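Local coordinates for NanU sialic acid binding protein (Bacteroides fragilis, PDB 4L7T) that binds sialic acid with high affinity at the outer membrane and, as a SusD-like protein, probably delivers it to a partner transporter such as NanO, at residues 34-39 with 111-116; 104-109 with 132-137; 195-200 with 266-271. One frame throughout, in Å; residues are numbered along the deposited sequence.

In the fold
Contacts 1 and 2 share helix 99-115 and touch each other, F39 resting on Q105 and M109. Contact 1 is partly buried and lies toward the surface, about 29 Å from the centre of the chain, where one phenylalanine meets the C-terminal end of that helix and neither side donates a hydrogen bond to the other. Contact 2 is buried, centred about 13 Å from it, and joins the same helix to helix 121-146 by apolar packing plus an arginine-to-amide bond. Contact 3 does not touch either; it is also buried but joins a loop to a bulged strand. Its chemistry is an aromatic ring against backbone carbonyls, with a bound 1,2-ethanediol beside it.

Contact 1: 34-39 with 111-116; sequences AQFSTF and AKTKET
F36 alone makes the contact from the 34-39 side: its ring reaches across to the last turn of helix 99-115 and the residue just past it, touching K112, T113 and T116. The tight part is the far rim of that ring. CE1 comes in edge-on, with the plane of the ring running into the backbone, and stops 3.7 Å from the K112 carbonyl C; the same corner is 3.6 Å from T113 OG1. The neighbouring corner, CZ, meets T116, with 3.6 Å from CZ to T116 OG1 and 3.7 Å from CZ to T116 CB. Here the hydroxyl approaches obliquely to the ring.

Both hydroxyls have their polar business elsewhere. T113 OG1 is bonded to M109 O one turn back in its own helix, and T116 OG1 pairs with V118 N, two residues on, as in an ST turn. What they offer the phenylalanine is van der Waals contact. With T116 OG1 trans to the residue's own nitrogen (chi1 -168°), the hydroxyl extends toward F36, and the two side chains come from opposite directions.

This is where helix 33-48 lies against the end of helix 99-115, in the helix-rich framework of a SusD-family protein. The F36 ring also packs on Y127 of helix 121-146, on V118 and L119 of the short loop joining helix 99-115 to helix 121-146, and edge-to-face with W30.

The looser side begins with the K112 side chain. Its CB lies 3.9 Å from F36 CE1, but the chain bends at its second torsion (chi2 -59°) and carries the ammonium away from the phenylalanine to A25 O, with W30 as a cation-pi partner. Beyond it, K114 and E115 are exposed and make no contact with helix segment 34-39.

Contact 2: 104-109 with 132-137; sequences NQINLM and YGMRAY
R135 and N107 cross at about a right angle, and a single hydrogen bond ties them: R135 NH1 donates to N107 OD1 over 2.8 Å, nearly straight at 159°. The two flat groups are turned steeply against each other, their planes 72° apart. The amide oxygen lies in the guanidinium plane, at its edge, while NH1 stands above the plane of the amide instead of on a lone pair. A bend at the third torsion of R135 turns the guanidinium so that NH1 faces helix 99-115. There R135 CD also comes within 3.2 Å of N107 OD1.

Beside this polar pair runs an apolar one. I106 points at the other helix and crosses M134 obliquely, its CD1 3.6 Å from M134 CE, while its other branch, CG2, lies 4.1 Å from R135 CB. The arginine is thus packed at its root and bonded at its end.

Both groups have second partners: R135 NH2 forms a salt bridge with D183 of helix 173-191, and N107 ND2 bonds to Y152 O, so both polar atoms of the amide are held. The helices run antiparallel at 157°, their axes 9.9 Å apart, as neighbours in a helical hairpin. Helix 173-191 packs against 121-146 through R135, Y132 and A136, and helix 33-48 reaches M134 through H44 and Q105 through F39.

Contact 3: 195-200 with 266-271; sequences YSFKYG and EIIFSI. With EDO (1,2-ethanediol), chain G.
F197 presses its ring against backbone carbonyls more than against any side chain. The nearest approach is 3.4 Å, from F197 CE1 to I268 O, and at the next corner F197 CZ is 4.3 Å from I267 O. Both oxygens lie oblique to the ring. The I267 oxygen also takes a hydrogen bond from R201 NH1, so the ring borders a carbonyl already in use. Apolar contact is thin by comparison: the I268 side chain starts out pointing away from the loop and packs on A207 and M211 of helix 206-223; its CG2 branch is still 4.4 Å from F197 CE1.

The strand side is irregular. Strand 267-271 pairs antiparallel with 383-387, and I268 and F269 both face Y386 in a classic beta bulge, where the chain turns a corner. F197 packs beside this break. From there F269 goes to helix 33-48 and meets W204 edge-to-face.

On the loop side, F197 begins a type I turn that closes with G200 N bonded to F197 O at 3.0 Å. G200 has a positive phi of 99° and backbone angles that suit glycine, since they crowd the CB position against the carbonyl oxygen of Y199. Y126 OH is bonded to S196 O and K198 N, spanning the start of the turn.

A 1,2-ethanediol, probably from the crystallisation liquor, sits at the ring corner across from CE1. F197 N donates to its O1 at 2.9 Å, though bent to 138°, and its C1 lies in the ring plane, 3.6 Å from F197 CD2. Because CG stands beside the backbone nitrogen (chi1 -62°), the one small molecule reaches both the amide and the ring edge.

Contact 1: 34-39 with 111-116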
loop_
_atom_site.group_PDB
_atom_site.type_symbol
_atom_site.label_atom_id
_atom_site.label_comp_id
_atom_site.label_asym_id
_atom_site.label_seq_id
_atom_site.Cartn_x
_atom_site.Cartn_y
_atom_site.Cartn_z
ATOM N N ALA A 34 -10.510 -4.914 29.395
ATOM C CA ALA A 34 -11.446 -4.979 28.272
ATOM C C ALA A 34 -11.644 -3.618 27.622
ATOM O O ALA A 34 -11.757 -3.527 26.388
ATOM C CB ALA A 34 -12.783 -5.566 28.687
ATOM N N GLN A 35 -11.663 -2.587 28.431
ATOM C CA GLN A 35 -11.623 -1.178 27.908
ATOM C C GLN A 35 -10.369 -0.829 27.030
ATOM O O GLN A 35 -10.526 -0.177 25.949
ATOM C CB GLN A 35 -11.775 -0.162 29.059
ATOM C CG GLN A 35 -13.221 -0.187 29.670
ATOM C CD GLN A 35 -13.298 0.684 30.932
ATOM O OE1 GLN A 35 -12.398 0.707 31.755
ATOM N NE2 GLN A 35 -14.380 1.509 31.018
ATOM N N PHE A 36 -9.158 -1.200 27.495
ATOM C CA PHE A 36 -7.940 -0.961 26.714
ATOM C C PHE A 36 -8.051 -1.771 25.408
ATOM O O PHE A 36 -7.685 -1.250 24.323
ATOM C CB PHE A 36 -6.677 -1.412 27.469
ATOM C CG PHE A 36 -6.130 -0.406 28.451
ATOM C CD1 PHE A 36 -5.106 0.521 28.151
ATOM C CD2 PHE A 36 -6.676 -0.385 29.767
ATOM C CE1 PHE A 36 -4.573 1.403 29.089
ATOM C CE2 PHE A 36 -6.213 0.474 30.721
ATOM C CZ PHE A 36 -5.166 1.432 30.416
ATOM N N SER A 37 -8.532 -3.003 25.456
ATOM C CA SER A 37 -8.754 -3.740 24.217
ATOM C C SER A 37 -9.684 -2.956 23.253
ATOM O O SER A 37 -9.427 -2.835 22.020
ATOM C CB SER A 37 -9.247 -5.134 24.493
ATOM O OG SER A 37 -9.350 -5.917 23.329
ATOM N N THR A 38 -10.794 -2.450 23.790
ATOM C CA THR A 38 -11.752 -1.735 22.953
ATOM C C THR A 38 -11.114 -0.559 22.324
ATOM O O THR A 38 -11.394 -0.264 21.126
ATOM C CB THR A 38 -12.984 -1.298 23.819
ATOM O OG1 THR A 38 -13.658 -2.493 24.168
ATOM C CG2 THR A 38 -14.003 -0.509 22.902
ATOM N N PHE A 39 -10.233 0.111 23.046
ATOM C CA PHE A 39 -9.583 1.348 22.594
ATOM C C PHE A 39 -8.531 0.997 21.472
ATOM O O PHE A 39 -8.381 1.758 20.477
ATOM C CB PHE A 39 -8.935 2.116 23.677
ATOM C CG PHE A 39 -8.607 3.534 23.261
ATOM C CD1 PHE A 39 -9.614 4.539 23.356
ATOM C CD2 PHE A 39 -7.362 3.886 22.695
ATOM C CE1 PHE A 39 -9.307 5.840 23.013
ATOM C CE2 PHE A 39 -7.051 5.186 22.306
ATOM C CZ PHE A 39 -8.033 6.191 22.459
ATOM N N ALA A 111 -0.028 7.010 26.529
ATOM C CA ALA A 111 0.076 7.564 27.887
ATOM C C ALA A 111 -0.780 6.695 28.826
ATOM O O ALA A 111 -0.334 6.380 29.921
ATOM C CB ALA A 111 -0.454 9.015 27.922
ATOM N N LYS A 112 -1.945 6.270 28.392
ATOM C CA LYS A 112 -2.843 5.519 29.336
ATOM C C LYS A 112 -2.203 4.174 29.678
ATOM O O LYS A 112 -2.225 3.719 30.869
ATOM C CB LYS A 112 -4.251 5.272 28.797
ATOM C CG LYS A 112 -5.145 6.572 28.739
ATOM C CD LYS A 112 -5.324 7.249 30.121
ATOM C CE LYS A 112 -6.376 8.355 30.002
ATOM N NZ LYS A 112 -6.641 9.018 31.371
ATOM N N THR A 113 -1.614 3.531 28.665
ATOM C CA THR A 113 -0.935 2.249 28.922
ATOM C C THR A 113 0.294 2.388 29.741
ATOM O O THR A 113 0.566 1.500 30.596
ATOM C CB THR A 113 -0.620 1.620 27.521
ATOM O OG1 THR A 113 -1.839 1.499 26.821
ATOM C CG2 THR A 113 -0.023 0.193 27.673
ATOM N N LYS A 114 1.097 3.411 29.536
ATOM C CA LYS A 114 2.242 3.603 30.424
ATOM C C LYS A 114 1.860 3.850 31.912
ATOM O O LYS A 114 2.628 3.486 32.812
ATOM C CB LYS A 114 3.193 4.710 29.944
ATOM C CG LYS A 114 3.908 4.360 28.627
ATOM C CD LYS A 114 4.748 5.543 28.204
ATOM C CE LYS A 114 5.760 5.186 27.119
ATOM N NZ LYS A 114 6.644 3.958 27.357
ATOM N N GLU A 115 0.669 4.411 32.129
ATOM C CA GLU A 115 0.208 4.846 33.471
ATOM C C GLU A 115 -0.629 3.807 34.226
ATOM O O GLU A 115 -0.952 4.008 35.403
ATOM C CB GLU A 115 -0.739 6.081 33.331
ATOM C CG GLU A 115 0.004 7.334 32.869
ATOM C CD GLU A 115 -0.904 8.473 32.259
ATOM O OE1 GLU A 115 -2.166 8.334 32.204
ATOM O OE2 GLU A 115 -0.306 9.493 31.797
ATOM N N THR A 116 -1.042 2.745 33.567
ATOM C CA THR A 116 -2.082 1.915 34.130
ATOM C C THR A 116 -1.582 1.081 35.299
ATOM O O THR A 116 -0.395 0.851 35.460
ATOM C CB THR A 116 -2.622 0.970 33.081
ATOM O OG1 THR A 116 -3.822 0.332 33.531
ATOM C CG2 THR A 116 -1.598 -0.101 32.680
#

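Contact 2: 104-109 with 132-137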
loop_
_atom_site.group_PDB
_atom_site.type_symbol
_atom_site.label_atom_id
_atom_site.label_comp_id
_atom_site.label_asym_id
_atom_site.label_seq_id
_atom_site.Cartn_x
_atom_site.Cartn_y
_atom_site.Cartn_z
ATOM N N ASN A 104 -2.954 11.453 17.152
ATOM C CA ASN A 104 -3.386 11.985 18.482
ATOM C C ASN A 104 -3.957 10.913 19.409
ATOM O O ASN A 104 -3.609 10.892 20.592
ATOM C CB ASN A 104 -4.424 13.096 18.275
ATOM C CG ASN A 104 -4.696 13.915 19.556
ATOM O OD1 ASN A 104 -3.790 14.307 20.263
ATOM N ND2 ASN A 104 -5.931 14.196 19.768
ATOM N N GLN A 105 -4.772 10.048 18.862
ATOM C CA GLN A 105 -5.401 8.975 19.641
ATOM C C GLN A 105 -4.428 7.876 20.049
ATOM O O GLN A 105 -4.524 7.283 21.142
ATOM C CB GLN A 105 -6.516 8.335 18.890
ATOM C CG GLN A 105 -7.608 9.346 18.442
ATOM C CD GLN A 105 -8.481 9.762 19.554
ATOM O OE1 GLN A 105 -9.040 8.906 20.256
ATOM N NE2 GLN A 105 -8.677 11.113 19.704
ATOM N N ILE A 106 -3.483 7.567 19.172
ATOM C CA ILE A 106 -2.399 6.687 19.608
ATOM C C ILE A 106 -1.631 7.269 20.747
ATOM O O ILE A 106 -1.208 6.549 21.656
ATOM C CB ILE A 106 -1.399 6.430 18.441
ATOM C CG1 ILE A 106 -2.160 5.745 17.354
ATOM C CG2 ILE A 106 -0.235 5.525 18.819
ATOM C CD1 ILE A 106 -1.294 5.672 15.975
ATOM N N ASN A 107 -1.440 8.582 20.718
ATOM C CA ASN A 107 -0.650 9.194 21.746
ATOM C C ASN A 107 -1.358 9.020 23.140
ATOM O O ASN A 107 -0.677 8.931 24.115
ATOM C CB ASN A 107 -0.432 10.683 21.421
ATOM C CG ASN A 107 0.549 10.869 20.286
ATOM O OD1 ASN A 107 1.306 9.942 19.967
ATOM N ND2 ASN A 107 0.536 12.049 19.648
ATOM N N LEU A 108 -2.673 9.066 23.121
ATOM C CA LEU A 108 -3.603 8.850 24.295
ATOM C C LEU A 108 -3.420 7.398 24.773
ATOM O O LEU A 108 -3.137 7.165 25.969
ATOM C CB LEU A 108 -5.082 9.066 23.954
ATOM C CG LEU A 108 -6.003 8.870 25.207
ATOM C CD1 LEU A 108 -5.633 9.803 26.361
ATOM C CD2 LEU A 108 -7.494 8.987 24.875
ATOM N N MET A 109 -3.509 6.458 23.820
ATOM C CA MET A 109 -3.280 4.996 24.183
ATOM C C MET A 109 -1.952 4.812 24.848
ATOM O O MET A 109 -1.856 4.112 25.884
ATOM C CB MET A 109 -3.477 4.089 22.959
ATOM C CG MET A 109 -3.225 2.560 23.273
ATOM S SD MET A 109 -4.582 2.016 24.267
ATOM C CE MET A 109 -4.246 0.194 24.273
ATOM N N TYR A 132 3.237 2.100 19.344
ATOM C CA TYR A 132 4.473 2.682 18.803
ATOM C C TYR A 132 4.708 2.302 17.338
ATOM O O TYR A 132 5.174 3.154 16.550
ATOM C CB TYR A 132 5.723 2.286 19.582
ATOM C CG TYR A 132 5.849 2.972 20.904
ATOM C CD1 TYR A 132 6.097 4.355 20.995
ATOM C CD2 TYR A 132 5.782 2.230 22.077
ATOM C CE1 TYR A 132 6.253 4.969 22.278
ATOM C CE2 TYR A 132 5.938 2.855 23.313
ATOM C CZ TYR A 132 6.160 4.189 23.381
ATOM O OH TYR A 132 6.324 4.750 24.635
ATOM N N GLY A 133 4.379 1.020 16.990
ATOM C CA GLY A 133 4.502 0.560 15.553
ATOM C C GLY A 133 3.621 1.368 14.644
ATOM O O GLY A 133 4.137 1.832 13.568
ATOM N N MET A 134 2.368 1.549 15.023
ATOM C CA MET A 134 1.418 2.296 14.194
ATOM C C MET A 134 1.828 3.751 14.093
ATOM O O MET A 134 1.676 4.369 12.989
ATOM C CB MET A 134 -0.012 2.161 14.696
ATOM C CG MET A 134 -0.675 0.832 14.366
ATOM S SD MET A 134 -2.438 0.831 14.924
ATOM C CE MET A 134 -2.714 2.634 14.603
ATOM N N ARG A 135 2.348 4.319 15.169
ATOM C CA ARG A 135 2.715 5.728 15.128
ATOM C C ARG A 135 3.911 5.922 14.190
ATOM O O ARG A 135 3.923 6.850 13.355
ATOM C CB ARG A 135 3.048 6.219 16.548
ATOM C CG ARG A 135 3.235 7.732 16.526
ATOM C CD ARG A 135 3.244 8.266 17.970
ATOM N NE ARG A 135 4.536 8.066 18.606
ATOM C CZ ARG A 135 4.801 8.407 19.875
ATOM N NH1 ARG A 135 3.849 9.024 20.585
ATOM N NH2 ARG A 135 6.026 8.218 20.392
ATOM N N ALA A 136 4.882 5.024 14.237
ATOM C CA ALA A 136 6.020 5.050 13.299
ATOM C C ALA A 136 5.553 4.847 11.815
ATOM O O ALA A 136 6.101 5.469 10.908
ATOM C CB ALA A 136 7.085 3.983 13.686
ATOM N N TYR A 137 4.586 3.968 11.598
ATOM C CA TYR A 137 4.016 3.685 10.279
ATOM C C TYR A 137 3.404 4.958 9.653
ATOM O O TYR A 137 3.697 5.345 8.471
ATOM C CB TYR A 137 2.974 2.555 10.332
ATOM C CG TYR A 137 2.386 2.287 8.995
ATOM C CD1 TYR A 137 3.116 1.494 8.039
ATOM C CD2 TYR A 137 1.112 2.762 8.627
ATOM C CE1 TYR A 137 2.565 1.215 6.782
ATOM C CE2 TYR A 137 0.632 2.517 7.400
ATOM C CZ TYR A 137 1.354 1.763 6.464
ATOM O OH TYR A 137 0.827 1.555 5.185
#

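Contact 3: 195-200 with 266-271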
loop_
_atom_site.group_PDB
_atom_site.type_symbol
_atom_site.label_atom_id
_atom_site.label_comp_id
_atom_site.label_asym_id
_atom_site.label_seq_id
_atom_site.Cartn_x
_atom_site.Cartn_y
_atom_site.Cartn_z
ATOM N N TYR A 195 6.646 -12.985 18.361
ATOM C CA TYR A 195 6.263 -12.773 16.950
ATOM C C TYR A 195 4.888 -13.299 16.617
ATOM O O TYR A 195 4.526 -13.462 15.427
ATOM C CB TYR A 195 7.323 -13.455 16.015
ATOM C CG TYR A 195 8.558 -12.625 15.771
ATOM C CD1 TYR A 195 8.753 -12.006 14.524
ATOM C CD2 TYR A 195 9.494 -12.417 16.765
ATOM C CE1 TYR A 195 9.873 -11.271 14.274
ATOM C CE2 TYR A 195 10.653 -11.576 16.528
ATOM C CZ TYR A 195 10.791 -11.014 15.254
ATOM O OH TYR A 195 11.912 -10.197 15.021
ATOM N N SER A 196 4.060 -13.599 17.629
ATOM C CA SER A 196 2.752 -14.112 17.318
ATOM C C SER A 196 1.855 -12.988 16.786
ATOM O O SER A 196 2.067 -11.799 17.076
ATOM C CB SER A 196 2.077 -14.737 18.581
ATOM O OG SER A 196 1.704 -13.692 19.473
ATOM N N PHE A 197 0.821 -13.383 16.061
ATOM C CA PHE A 197 -0.217 -12.384 15.731
ATOM C C PHE A 197 -1.308 -12.464 16.841
ATOM O O PHE A 197 -2.330 -13.114 16.652
ATOM C CB PHE A 197 -0.777 -12.711 14.383
ATOM C CG PHE A 197 0.272 -12.645 13.293
ATOM C CD1 PHE A 197 0.591 -11.417 12.700
ATOM C CD2 PHE A 197 0.883 -13.806 12.822
ATOM C CE1 PHE A 197 1.549 -11.340 11.671
ATOM C CE2 PHE A 197 1.871 -13.754 11.802
ATOM C CZ PHE A 197 2.181 -12.503 11.209
ATOM N N LYS A 198 -1.040 -11.818 17.949
ATOM C CA LYS A 198 -1.904 -12.040 19.147
ATOM C C LYS A 198 -3.362 -11.751 18.875
ATOM O O LYS A 198 -4.257 -12.520 19.280
ATOM C CB LYS A 198 -1.378 -11.215 20.296
ATOM C CG LYS A 198 -2.223 -11.348 21.571
ATOM C CD LYS A 198 -1.626 -10.376 22.583
ATOM C CE LYS A 198 -2.336 -10.541 23.987
ATOM N NZ LYS A 198 -1.760 -9.624 24.993
ATOM N N TYR A 199 -3.625 -10.688 18.103
ATOM C CA TYR A 199 -4.982 -10.293 17.789
ATOM C C TYR A 199 -5.340 -10.609 16.334
ATOM O O TYR A 199 -6.377 -10.139 15.810
ATOM C CB TYR A 199 -5.228 -8.812 18.122
ATOM C CG TYR A 199 -5.043 -8.529 19.587
ATOM C CD1 TYR A 199 -5.795 -9.232 20.536
ATOM C CD2 TYR A 199 -4.078 -7.634 20.058
ATOM C CE1 TYR A 199 -5.572 -8.951 21.936
ATOM C CE2 TYR A 199 -3.861 -7.350 21.433
ATOM C CZ TYR A 199 -4.573 -8.053 22.356
ATOM O OH TYR A 199 -4.379 -7.767 23.687
ATOM N N GLY A 200 -4.471 -11.345 15.649
ATOM C CA GLY A 200 -4.751 -11.685 14.277
ATOM C C GLY A 200 -3.986 -10.741 13.302
ATOM O O GLY A 200 -3.314 -9.842 13.719
ATOM N N GLU A 266 -0.136 -15.745 4.265
ATOM C CA GLU A 266 0.759 -14.779 3.583
ATOM C C GLU A 266 0.609 -13.333 4.154
ATOM O O GLU A 266 1.522 -12.468 4.056
ATOM C CB GLU A 266 0.445 -14.782 2.095
ATOM C CG GLU A 266 1.484 -13.855 1.322
ATOM C CD GLU A 266 1.506 -14.088 -0.118
ATOM O OE1 GLU A 266 1.057 -15.142 -0.535
ATOM O OE2 GLU A 266 2.030 -13.217 -0.883
ATOM N N ILE A 267 -0.500 -13.073 4.857
ATOM C CA ILE A 267 -0.725 -11.688 5.353
ATOM C C ILE A 267 0.017 -11.419 6.630
ATOM O O ILE A 267 -0.058 -12.218 7.575
ATOM C CB ILE A 267 -2.251 -11.462 5.583
ATOM C CG1 ILE A 267 -3.060 -11.886 4.332
ATOM C CG2 ILE A 267 -2.565 -9.980 6.115
ATOM C CD1 ILE A 267 -2.720 -11.099 3.091
ATOM N N ILE A 268 0.781 -10.324 6.635
ATOM C CA ILE A 268 1.474 -9.853 7.829
ATOM C C ILE A 268 0.631 -8.769 8.468
ATOM O O ILE A 268 0.340 -8.885 9.671
ATOM C CB ILE A 268 2.945 -9.400 7.565
ATOM C CG1 ILE A 268 3.750 -10.605 7.036
ATOM C CG2 ILE A 268 3.531 -8.688 8.792
ATOM C CD1 ILE A 268 5.187 -10.094 6.532
ATOM N N PHE A 269 0.170 -7.773 7.694
ATOM C CA PHE A 269 -0.776 -6.795 8.329
ATOM C C PHE A 269 -1.747 -6.296 7.236
ATOM O O PHE A 269 -1.291 -6.006 6.118
ATOM C CB PHE A 269 0.005 -5.620 8.949
ATOM C CG PHE A 269 -0.870 -4.548 9.484
ATOM C CD1 PHE A 269 -1.792 -4.853 10.482
ATOM C CD2 PHE A 269 -0.846 -3.272 8.965
ATOM C CE1 PHE A 269 -2.674 -3.854 10.982
ATOM C CE2 PHE A 269 -1.741 -2.268 9.444
ATOM C CZ PHE A 269 -2.659 -2.589 10.459
ATOM N N SER A 270 -3.064 -6.367 7.475
ATOM C CA SER A 270 -4.047 -5.946 6.461
ATOM C C SER A 270 -5.062 -5.074 7.119
ATOM O O SER A 270 -5.312 -5.206 8.311
ATOM C CB SER A 270 -4.699 -7.193 5.897
ATOM O OG SER A 270 -5.591 -6.984 4.818
ATOM N N ILE A 271 -5.621 -4.152 6.341
ATOM C CA ILE A 271 -6.773 -3.338 6.786
ATOM C C ILE A 271 -8.012 -4.140 6.568
ATOM O O ILE A 271 -8.323 -4.576 5.497
ATOM C CB ILE A 271 -6.821 -2.068 5.949
ATOM C CG1 ILE A 271 -5.564 -1.244 6.136
ATOM C CG2 ILE A 271 -8.088 -1.244 6.376
ATOM C CD1 ILE A 271 -5.210 -0.815 7.441
HETATM C C1 EDO G . 0.116 -16.589 15.029
HETATM O O1 EDO G . -0.276 -16.017 16.258
HETATM C C2 EDO G . 1.607 -16.772 15.099
HETATM O O2 EDO G . 1.858 -18.063 14.556
#